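Side-chain contacts in ribokinase (PDB 6WHJ), which probably phosphorylates D-ribose at O-5, using ATP with magnesium to yield D-ribose 5-phosphate, as a homodimeric sugar kinase of the PfkB family: residues D216-M219 with K220-E224; I247-K251 with S252-R256; D71-G74 with D75-L78. All coordinates share one frame; numbering follows the deposited sequence.

Contact 1. Residues D216-M219 with K220-E224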
loop_
_atom_site.group_PDB
_atom_site.type_symbol
_atom_site.label_atom_id
_atom_site.label_comp_id
_atom_site.label_asym_id
_atom_site.label_seq_id
_atom_site.Cartn_x
_atom_site.Cartn_y
_atom_site.Cartn_z
ATOM N N ASP B 216 10.676 14.288 -34.231
ATOM C CA ASP B 216 11.591 15.427 -34.118
ATOM C C ASP B 216 10.885 16.768 -34.216
ATOM O O ASP B 216 11.323 17.741 -33.587
ATOM C CB ASP B 216 12.675 15.346 -35.185
ATOM C CG ASP B 216 13.860 14.550 -34.742
ATOM O OD1 ASP B 216 13.911 14.166 -33.554
ATOM O OD2 ASP B 216 14.728 14.295 -35.594
ATOM N N SER B 217 9.826 16.854 -35.018
ATOM C CA SER B 217 9.082 18.103 -35.095
ATOM C C SER B 217 8.307 18.338 -33.809
ATOM O O SER B 217 8.150 19.486 -33.372
ATOM C CB SER B 217 8.144 18.075 -36.301
ATOM O OG SER B 217 7.322 19.218 -36.316
ATOM N N MET B 218 7.835 17.252 -33.185
ATOM C CA MET B 218 7.152 17.358 -31.904
ATOM C C MET B 218 8.110 17.784 -30.798
ATOM O O MET B 218 7.744 18.582 -29.927
ATOM C CB MET B 218 6.495 16.024 -31.554
ATOM C CG MET B 218 5.033 16.132 -31.207
ATOM S SD MET B 218 4.734 17.400 -29.959
ATOM C CE MET B 218 3.296 18.211 -30.666
ATOM N N MET B 219 9.347 17.273 -30.807
ATOM C CA MET B 219 10.267 17.669 -29.747
ATOM C C MET B 219 10.696 19.123 -29.872
ATOM O O MET B 219 10.948 19.772 -28.847
ATOM C CB MET B 219 11.475 16.737 -29.671
ATOM C CG MET B 219 11.151 15.461 -28.893
ATOM S SD MET B 219 12.516 14.309 -28.715
ATOM C CE MET B 219 11.833 12.859 -29.514
ATOM N N LYS B 220 10.776 19.659 -31.098
ATOM C CA LYS B 220 11.107 21.075 -31.233
ATOM C C LYS B 220 10.041 21.939 -30.581
ATOM O O LYS B 220 10.351 22.840 -29.792
ATOM C CB LYS B 220 11.267 21.471 -32.699
ATOM C CG LYS B 220 10.944 22.944 -32.915
ATOM C CD LYS B 220 11.760 23.579 -34.005
ATOM C CE LYS B 220 11.581 25.094 -34.037
ATOM N NZ LYS B 220 10.233 25.532 -34.531
ATOM N N ALA B 221 8.771 21.633 -30.844
ATOM C CA ALA B 221 7.703 22.395 -30.217
ATOM C C ALA B 221 7.728 22.237 -28.706
ATOM O O ALA B 221 7.454 23.198 -27.978
ATOM C CB ALA B 221 6.349 21.960 -30.775
ATOM N N LEU B 222 8.086 21.048 -28.208
ATOM C CA LEU B 222 8.143 20.859 -26.757
ATOM C C LEU B 222 9.296 21.646 -26.142
ATOM O O LEU B 222 9.120 22.320 -25.122
ATOM C CB LEU B 222 8.256 19.376 -26.417
ATOM C CG LEU B 222 7.041 18.518 -26.781
ATOM C CD1 LEU B 222 7.370 17.031 -26.651
ATOM C CD2 LEU B 222 5.829 18.890 -25.951
ATOM N N VAL B 223 10.483 21.583 -26.754
ATOM C CA VAL B 223 11.615 22.381 -26.285
ATOM C C VAL B 223 11.288 23.862 -26.401
ATOM O O VAL B 223 11.652 24.668 -25.536
ATOM C CB VAL B 223 12.893 22.026 -27.071
ATOM C CG1 VAL B 223 14.031 22.950 -26.684
ATOM C CG2 VAL B 223 13.279 20.565 -26.846
ATOM N N GLU B 224 10.575 24.234 -27.467
ATOM C CA GLU B 224 10.168 25.619 -27.687
ATOM C C GLU B 224 9.319 26.132 -26.536
ATOM O O GLU B 224 9.578 27.205 -25.979
ATOM C CB GLU B 224 9.354 25.680 -28.974
ATOM C CG GLU B 224 9.715 26.690 -29.996
ATOM C CD GLU B 224 8.918 26.435 -31.258
ATOM O OE1 GLU B 224 7.763 25.972 -31.137
ATOM O OE2 GLU B 224 9.435 26.674 -32.367
#

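Contact 2. Residues I247-K251 with S252-R256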
loop_
_atom_site.group_PDB
_atom_site.type_symbol
_atom_site.label_atom_id
_atom_site.label_comp_id
_atom_site.label_asym_id
_atom_site.label_seq_id
_atom_site.Cartn_x
_atom_site.Cartn_y
_atom_site.Cartn_z
ATOM N N ILE B 247 19.324 14.920 -25.974
ATOM C CA ILE B 247 19.684 16.240 -25.470
ATOM C C ILE B 247 19.399 17.250 -26.571
ATOM O O ILE B 247 19.923 17.128 -27.683
ATOM C CB ILE B 247 21.157 16.292 -25.044
ATOM C CG1 ILE B 247 21.422 15.255 -23.960
ATOM C CG2 ILE B 247 21.515 17.682 -24.542
ATOM C CD1 ILE B 247 22.877 14.969 -23.751
ATOM N N VAL B 248 18.582 18.249 -26.264
ATOM C CA VAL B 248 18.273 19.323 -27.197
ATOM C C VAL B 248 18.677 20.634 -26.554
ATOM O O VAL B 248 18.294 20.910 -25.412
ATOM C CB VAL B 248 16.785 19.344 -27.591
ATOM C CG1 VAL B 248 16.530 20.420 -28.634
ATOM C CG2 VAL B 248 16.354 17.984 -28.115
ATOM N N GLN B 249 19.450 21.435 -27.285
ATOM C CA GLN B 249 19.809 22.773 -26.838
ATOM C C GLN B 249 18.662 23.732 -27.120
ATOM O O GLN B 249 18.024 23.652 -28.171
ATOM C CB GLN B 249 21.054 23.265 -27.571
ATOM C CG GLN B 249 21.688 24.483 -26.932
ATOM C CD GLN B 249 23.091 24.725 -27.428
ATOM O OE1 GLN B 249 23.565 24.048 -28.338
ATOM N NE2 GLN B 249 23.788 25.657 -26.793
ATOM N N THR B 250 18.401 24.647 -26.190
ATOM C CA THR B 250 17.410 25.683 -26.460
ATOM C C THR B 250 17.933 26.678 -27.503
ATOM O O THR B 250 19.136 26.791 -27.747
ATOM C CB THR B 250 17.029 26.419 -25.173
ATOM O OG1 THR B 250 18.187 27.035 -24.601
ATOM C CG2 THR B 250 16.420 25.452 -24.152
ATOM N N LYS B 251 16.991 27.359 -28.164
ATOM C CA LYS B 251 17.249 28.422 -29.146
ATOM C C LYS B 251 17.804 27.899 -30.468
ATOM O O LYS B 251 17.289 28.258 -31.530
ATOM C CB LYS B 251 18.213 29.493 -28.607
ATOM C CG LYS B 251 17.875 30.071 -27.227
ATOM C CD LYS B 251 16.461 30.626 -27.147
ATOM C CE LYS B 251 16.110 30.991 -25.706
ATOM N NZ LYS B 251 14.672 30.737 -25.390
ATOM N N SER B 252 18.820 27.034 -30.423
ATOM C CA SER B 252 19.432 26.500 -31.640
ATOM C C SER B 252 18.919 25.125 -32.025
ATOM O O SER B 252 18.962 24.771 -33.209
ATOM C CB SER B 252 20.953 26.397 -31.484
ATOM O OG SER B 252 21.303 25.390 -30.541
ATOM N N TYR B 253 18.447 24.355 -31.047
ATOM C CA TYR B 253 17.938 22.990 -31.221
ATOM C C TYR B 253 19.002 22.016 -31.724
ATOM O O TYR B 253 18.671 20.994 -32.332
ATOM C CB TYR B 253 16.693 22.976 -32.120
ATOM C CG TYR B 253 15.639 23.932 -31.599
ATOM C CD1 TYR B 253 14.918 23.638 -30.453
ATOM C CD2 TYR B 253 15.402 25.147 -32.230
ATOM C CE1 TYR B 253 13.981 24.514 -29.960
ATOM C CE2 TYR B 253 14.458 26.035 -31.741
ATOM C CZ TYR B 253 13.752 25.714 -30.602
ATOM O OH TYR B 253 12.818 26.599 -30.108
ATOM N N GLU B 254 20.278 22.273 -31.416
ATOM C CA GLU B 254 21.278 21.231 -31.605
ATOM C C GLU B 254 20.919 20.031 -30.746
ATOM O O GLU B 254 20.425 20.173 -29.626
ATOM C CB GLU B 254 22.695 21.714 -31.272
ATOM C CG GLU B 254 23.358 22.475 -32.396
ATOM C CD GLU B 254 23.737 21.540 -33.545
ATOM O OE1 GLU B 254 23.540 21.931 -34.725
ATOM O OE2 GLU B 254 24.218 20.415 -33.270
ATOM N N SER B 255 21.110 18.844 -31.309
ATOM C CA SER B 255 20.643 17.620 -30.690
ATOM C C SER B 255 21.789 16.620 -30.599
ATOM O O SER B 255 22.635 16.551 -31.501
ATOM C CB SER B 255 19.443 17.068 -31.489
ATOM O OG SER B 255 19.148 15.727 -31.174
ATOM N N ARG B 256 21.827 15.867 -29.495
ATOM C CA ARG B 256 22.735 14.736 -29.337
ATOM C C ARG B 256 21.925 13.531 -28.873
ATOM O O ARG B 256 21.187 13.619 -27.888
ATOM C CB ARG B 256 23.856 15.056 -28.335
ATOM C CG ARG B 256 24.824 16.167 -28.782
ATOM C CD ARG B 256 25.540 15.831 -30.081
ATOM N NE ARG B 256 26.594 16.791 -30.411
ATOM C CZ ARG B 256 26.416 17.909 -31.119
ATOM N NH1 ARG B 256 25.221 18.239 -31.595
ATOM N NH2 ARG B 256 27.445 18.708 -31.358
#

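Contact 3. Residues D71-G74 with D75-L78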
loop_
_atom_site.group_PDB
_atom_site.type_symbol
_atom_site.label_atom_id
_atom_site.label_comp_id
_atom_site.label_asym_id
_atom_site.label_seq_id
_atom_site.Cartn_x
_atom_site.Cartn_y
_atom_site.Cartn_z
ATOM N N ASP B 71 9.900 9.361 13.862
ATOM C CA ASP B 71 9.386 8.007 13.955
ATOM C C ASP B 71 10.493 7.043 13.562
ATOM O O ASP B 71 11.641 7.443 13.326
ATOM C CB ASP B 71 8.155 7.792 13.062
ATOM C CG ASP B 71 8.328 8.375 11.654
ATOM O OD1 ASP B 71 9.403 8.199 11.029
ATOM O OD2 ASP B 71 7.362 8.986 11.155
ATOM N N THR B 72 10.135 5.756 13.534
ATOM C CA THR B 72 11.101 4.702 13.238
ATOM C C THR B 72 11.698 4.860 11.844
ATOM O O THR B 72 12.923 4.844 11.678
ATOM C CB THR B 72 10.425 3.338 13.377
ATOM O OG1 THR B 72 9.883 3.204 14.697
ATOM C CG2 THR B 72 11.417 2.216 13.097
ATOM N N PHE B 73 10.841 5.001 10.824
ATOM C CA PHE B 73 11.318 5.179 9.455
ATOM C C PHE B 73 12.259 6.371 9.335
ATOM O O PHE B 73 13.251 6.317 8.600
ATOM C CB PHE B 73 10.136 5.337 8.498
ATOM C CG PHE B 73 9.359 4.067 8.268
ATOM C CD1 PHE B 73 9.889 2.833 8.619
ATOM C CD2 PHE B 73 8.104 4.110 7.677
ATOM C CE1 PHE B 73 9.179 1.668 8.406
ATOM C CE2 PHE B 73 7.388 2.944 7.449
ATOM C CZ PHE B 73 7.931 1.723 7.811
ATOM N N GLY B 74 11.947 7.473 10.020
ATOM C CA GLY B 74 12.827 8.628 9.976
ATOM C C GLY B 74 14.173 8.360 10.624
ATOM O O GLY B 74 15.214 8.775 10.106
ATOM N N ASP B 75 14.177 7.648 11.752
ATOM C CA ASP B 75 15.442 7.304 12.393
ATOM C C ASP B 75 16.264 6.377 11.508
ATOM O O ASP B 75 17.485 6.546 11.390
ATOM C CB ASP B 75 15.189 6.637 13.748
ATOM C CG ASP B 75 14.519 7.564 14.755
ATOM O OD1 ASP B 75 14.656 8.800 14.642
ATOM O OD2 ASP B 75 13.866 7.046 15.687
ATOM N N GLU B 76 15.609 5.419 10.845
ATOM C CA GLU B 76 16.348 4.444 10.049
ATOM C C GLU B 76 17.011 5.081 8.834
ATOM O O GLU B 76 18.106 4.662 8.447
ATOM C CB GLU B 76 15.428 3.302 9.602
ATOM C CG GLU B 76 14.842 2.481 10.757
ATOM C CD GLU B 76 14.083 1.241 10.298
ATOM O OE1 GLU B 76 13.720 0.406 11.170
ATOM O OE2 GLU B 76 13.809 1.130 9.078
ATOM N N ILE B 77 16.390 6.095 8.227
ATOM C CA ILE B 77 16.996 6.651 7.026
ATOM C C ILE B 77 18.170 7.564 7.381
ATOM O O ILE B 77 19.164 7.607 6.644
ATOM C CB ILE B 77 15.939 7.350 6.144
ATOM C CG1 ILE B 77 16.561 7.779 4.818
ATOM C CG2 ILE B 77 15.312 8.539 6.841
ATOM C CD1 ILE B 77 17.174 6.612 4.022
ATOM N N LEU B 78 18.110 8.276 8.514
ATOM C CA LEU B 78 19.282 9.023 8.967
ATOM C C LEU B 78 20.449 8.092 9.242
ATOM O O LEU B 78 21.597 8.404 8.898
ATOM C CB LEU B 78 18.985 9.819 10.236
ATOM C CG LEU B 78 18.563 11.273 10.108
ATOM C CD1 LEU B 78 17.113 11.334 9.663
ATOM C CD2 LEU B 78 18.774 11.999 11.417
#

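Contact 1. Residues D216-M219 with K220-E224
The carbonyl oxygen of Met219 takes the shortest backbone bond across this turn of helix: Val223 N reaches Met219 O at 2.8 Å, with an N-H...O angle of 173°, almost straight. The same oxygen has Val223 CG2 beside it, because that methyl stands anti to Val223's own carbonyl carbon while CG1 lies anti to the backbone N (chi1 174°). Leu222 N donates to Met218 O at 3.0 Å along a more bent path, and Lys220 N reaches Asp216 O at 3.2 Å. The fourth rung, Ala221 N to Ser217 O, is weak at 3.4 Å. Together these are the i to i+4 bonds of a regular alpha-helix.

Side-chain packing between the two halves is sparse. Met218 curls back, bent at its second and third torsions, so that SD meets Leu222 CG at 4.1 Å; the two chains cross obliquely. Leu222 also lays its CB, CG and CD1 against Met218 O, which places apolar branches round a carbonyl already used by the helix. On the exposed side, Lys220 NZ forms a salt bridge with Glu224 OE2 at 2.6 Å, one turn farther on. The amine comes to the syn side of the carboxylate, 33° out of its plane, and the pair staples successive turns.

Asp216 OD1, at the start of the helix, is held by a salt bridge to Arg246 of strand 245-249. Helix 216-228 lies over the sheet, with Met219 and Val223 on Phe238 of strand 235-239, and Met219 about 5 Å, side chain to side chain, from Leu240, a predicted ATP-site residue. Leu222 faces another helix, 198-205, touching Leu202 and Ser205.

Contact 2. Residues I247-K251 with S252-R256
A beta hairpin joins strand 245-249 to strand 255-258, the edge strand of the large sheet within this chain, and Ile247 pairs with Arg256 at the end of these segments away from the turn. There Ile247 N donates to Arg256 O at 3.0 Å and Arg256 N returns a bond to Ile247 O at 2.9 Å, both lying in the carbonyl planes, as befits an antiparallel hydrogen-bonded pair. Val248 and Ser255 follow as a non-hydrogen-bonded pair. Next, Gln249 N meets Glu254 O at 2.8 Å, while Gln249 O receives only a weak bond from Tyr253 N. Two residues, Tyr253 and Glu254, thus stand opposite one, with Tyr253 in a left-handed conformation: the pattern of a G1 beta bulge.

The chain reverses through Lys251, whose backbone angles (72°, -48°) and the Ser252 N to Thr250 O bond of 2.7 Å define a classic gamma turn. That donor sits above the carbonyl plane, away from a lone pair. The Tyr253 ring folds back over the turn: Lys251 N lies over one face, and Val248 CG1 meets CD1 at its edge, 4.0 Å away.

Gln249 runs out extended, CG anti to the backbone N (chi1 -166°), past Ser252 OG, and its OE1 comes 3.8 Å from Glu254 CB. Amide and carboxylate stand almost perpendicular. Arg256 NH1 ties the start of the outer strand to the loop before it, bridging Glu254 OE2 at 2.9 Å, in the guanidinium plane, and Ser255 O as well; Arg256 NE turns to Asp302.

On one face of the sheet Val248 packs on Val223 of helix 216-228, while Ile247, on the other, faces helix 301-318. This is a bulged two-stranded hairpin closing the edge of an alpha/beta sheet, in keeping with the PfkB ribokinase fold.

Contact 3. Residues D71-G74 with D75-L78
Glu76 folds back along the helix toward Thr72, its neighbour one turn earlier. Its CB lies 3.6 Å from Thr72 O, and CG also rests against that carbonyl. CG stands beside the backbone N, anti to the carbonyl carbon (chi1 -63°), and from there the chain runs extended. CD reaches 4.0 Å from Thr72 CG2, and OE1 comes to 3.5 Å from the same methyl; the two side chains run alongside each other in the same direction. The second carboxylate oxygen, OE2, lies at the edge of the Phe73 ring, near its plane, with Phe73 CD1 4.3 Å off, and forms a salt bridge to Arg17, a predicted substrate-binding residue.

The helix itself starts at Asp71, its N-cap. Asp71 OD1 accepts Gly74 N at 2.8 Å, nearly along the C-O axis, and also the bond with Thr98 OG1, so this one oxygen is gripped twice and the carboxylate is fixed over the first turn. There the negative charge of Asp71 probably interacts favourably with the helix dipole. Behind it, Asp75 N donates to Asp71 O at 3.0 Å and Glu76 N to Thr72 O at 2.9 Å. Asp75 OD1 turns elsewhere, to Gln92 NE2.

Gly74 O has Ile77 CG2 and Leu78 CD1 close by. Helix 72-84 is the connecting helix of a beta-alpha-beta unit between strands 62-69 and 91-93; Ile77 and Leu78 turn to Val68 of strand 62-69, with Ile77 also near Tyr15, and Leu78 against Ile90.

Overall arrangement
Contacts 1 and 2 are neighbours on the same side of the chain's centre, their own centres about 10 Å apart, and they touch: the helix and the hairpin share one patch of packing beside the predicted ATP site. Contact 3 lies on the opposite side, about 43 Å from each by centres, near predicted ribose-site residues. All three are partly buried, none wholly core. Contacts 1 and 3 are both helical i to i+4 arrangements in the opening turns of their helices; the first has a surface salt bridge and apolar packing, while the third is marked by a side-chain N-cap and acidic groups tied to outside partners. Contact 2 relies on strand pairing and turns instead.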